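PDB 6VVR: tautomerase from Bordetella trematum, which belongs to the tautomerase (MIF-like) superfamily, built from paired beta-alpha-beta units and assembled here as a trimer. Local coordinates for residues A[23-26]-A[27-31]. Numbering follows the deposited sequence.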
ATOM      1  N   LEU A  23       0.345  15.885   9.393  1.00 25.30           N
ATOM      2  CA  LEU A  23      -0.539  15.100   8.539  1.00 25.26           C
ATOM      3  C   LEU A  23      -1.838  14.783   9.259  1.00 23.25           C
ATOM      4  O   LEU A  23      -2.926  14.906   8.682  1.00 23.69           O
ATOM      5  CB  LEU A  23       0.160  13.816   8.108  1.00 23.78           C
ATOM      6  CG  LEU A  23       1.344  13.995   7.157  1.00 24.17           C
ATOM      7  CD1 LEU A  23       1.947  12.639   6.910  1.00 25.22           C
ATOM      8  CD2 LEU A  23       0.903  14.625   5.844  1.00 25.21           C
ATOM      9  N   SER A  24      -1.745  14.395  10.534  1.00 24.10           N
ATOM     10  CA  SER A  24      -2.951  14.069  11.287  1.00 25.10           C
ATOM     11  C   SER A  24      -3.865  15.285  11.385  1.00 26.42           C
ATOM     12  O   SER A  24      -5.058  15.210  11.069  1.00 26.23           O
ATOM     13  CB  SER A  24      -2.571  13.545  12.673  1.00 25.58           C
ATOM     14  OG  SER A  24      -3.724  13.389  13.492  1.00 27.17           O
ATOM     15  N   ASP A  25      -3.311  16.434  11.780  1.00 27.60           N
ATOM     16  CA  ASP A  25      -4.111  17.659  11.823  1.00 28.77           C
ATOM     17  C   ASP A  25      -4.667  18.028  10.453  1.00 27.01           C
ATOM     18  O   ASP A  25      -5.784  18.541  10.348  1.00 28.17           O
ATOM     19  CB  ASP A  25      -3.286  18.823  12.368  1.00 31.87           C
ATOM     20  CG  ASP A  25      -4.150  19.962  12.851  1.00 44.20           C
ATOM     21  OD1 ASP A  25      -5.127  19.716  13.603  1.00 50.22           O
ATOM     22  OD2 ASP A  25      -3.888  21.113  12.443  1.00 49.81           O
ATOM     23  N   ALA A  26      -3.909  17.773   9.386  1.00 28.72           N
ATOM     24  CA  ALA A  26      -4.408  18.102   8.054  1.00 25.55           C
ATOM     25  C   ALA A  26      -5.630  17.268   7.715  1.00 26.97           C
ATOM     26  O   ALA A  26      -6.556  17.751   7.054  1.00 27.72           O
ATOM     27  CB  ALA A  26      -3.311  17.903   7.004  1.00 25.73           C
ATOM     28  N   VAL A  27      -5.664  16.012   8.173  1.00 25.68           N
ATOM     29  CA  VAL A  27      -6.839  15.177   7.936  1.00 25.00           C
ATOM     30  C   VAL A  27      -8.036  15.729   8.694  1.00 25.11           C
ATOM     31  O   VAL A  27      -9.133  15.874   8.145  1.00 24.67           O
ATOM     32  CB  VAL A  27      -6.566  13.716   8.333  1.00 26.54           C
ATOM     33  CG1 VAL A  27      -7.833  12.892   8.141  1.00 24.16           C
ATOM     34  CG2 VAL A  27      -5.417  13.140   7.516  1.00 22.99           C
ATOM     35  N   VAL A  28      -7.840  16.028   9.976  1.00 24.24           N
ATOM     36  CA  VAL A  28      -8.924  16.550  10.801  1.00 28.93           C
ATOM     37  C   VAL A  28      -9.459  17.855  10.222  1.00 29.00           C
ATOM     38  O   VAL A  28     -10.671  18.033  10.076  1.00 30.57           O
ATOM     39  CB  VAL A  28      -8.433  16.722  12.253  1.00 30.83           C
ATOM     40  CG1 VAL A  28      -9.487  17.435  13.106  1.00 32.24           C
ATOM     41  CG2 VAL A  28      -8.064  15.361  12.847  1.00 29.54           C
ATOM     42  N   GLN A  29      -8.567  18.778   9.858  1.00 28.40           N
ATOM     43  CA  GLN A  29      -9.031  20.101   9.442  1.00 32.38           C
ATOM     44  C   GLN A  29      -9.718  20.051   8.085  1.00 31.56           C
ATOM     45  O   GLN A  29     -10.737  20.720   7.873  1.00 30.58           O
ATOM     46  CB  GLN A  29      -7.863  21.092   9.419  1.00 29.97           C
ATOM     47  CG  GLN A  29      -7.374  21.531  10.806  1.00 38.88           C
ATOM     48  CD  GLN A  29      -8.515  21.878  11.762  1.00 43.03           C
ATOM     49  OE1 GLN A  29      -8.716  21.204  12.773  1.00 46.52           O
ATOM     50  NE2 GLN A  29      -9.260  22.934  11.447  1.00 49.81           N
ATOM     51  N   SER A  30      -9.194  19.246   7.157  1.00 27.02           N
ATOM     52  CA  SER A  30      -9.674  19.329   5.784  1.00 26.33           C
ATOM     53  C   SER A  30     -11.000  18.608   5.583  1.00 30.36           C
ATOM     54  O   SER A  30     -11.849  19.101   4.832  1.00 29.12           O
ATOM     55  CB  SER A  30      -8.616  18.786   4.818  1.00 27.20           C
ATOM     56  OG  SER A  30      -8.468  17.389   4.955  1.00 27.22           O
ATOM     57  N   ILE A  31     -11.220  17.459   6.224  1.00 24.71           N
ATOM     58  CA  ILE A  31     -12.447  16.701   6.008  1.00 26.81           C
ATOM     59  C   ILE A  31     -13.252  16.476   7.283  1.00 27.77           C
ATOM     60  O   ILE A  31     -14.304  15.832   7.229  1.00 26.20           O
ATOM     61  CB  ILE A  31     -12.164  15.355   5.313  1.00 28.19           C
ATOM     62  CG1 ILE A  31     -11.496  14.373   6.276  1.00 26.70           C
ATOM     63  CG2 ILE A  31     -11.302  15.572   4.066  1.00 27.74           C
ATOM     64  CD1 ILE A  31     -11.390  12.957   5.729  1.00 24.78           C
TER
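Ser-30 folds its hydroxyl back onto the carbonyl of Ala-26, one turn earlier in the same helix, and shows how a short polar side chain can be absorbed by the backbone. With chi1 at 69°, OG lies between its own N and carbonyl carbon, and from there it donates to Ala-26 O at 2.9 Å. The amide of Ser-30 reaches that same oxygen at 3.0 Å from the opposite face of the carbonyl plane, so two donors from a single residue grip one acceptor, and the bond from OG holds the side chain in this rotamer. Around this pair the helix keeps its i to i+4 ladder: Val-28 N meets Ser-24 O almost straight, with an N-H...O angle of 168°, and Gln-29 N reaches Asp-25 O at 2.8 Å.

The two valines share one rotamer, in which CG2 sits beside the backbone N and therefore leans back over the preceding turn. Val-27 CG2 rests 3.3 Å from Leu-23 O, while Val-28 CG2 lies 3.5 Å from Ser-24 O. On the exposed flank, Gln-29 carries its CG beside its own backbone N, which brings it 3.4 Å from Asp-25 O; a bend at chi2 then turns the amide end. The Asp-25 carboxylate stands next to it, OD2 3.9 Å from Gln-29 CG, with the carboxylate and amide planes 31° apart; this is loose contact without a hydrogen bond.

Leu-23 and Val-27 face the sheet, touching Val-5 and Leu-3 of strand 2-8, and Ser-30 also packs on Leu-79 of helix 73-91. Ser-24 meets Ile-51 of a second subunit. The arrangement is that of an amphipathic helix near its C-terminal end, the connection of the beta-alpha-beta unit formed by strand 2-8, helix 13-31 and strand 39-45 in the tautomerase fold.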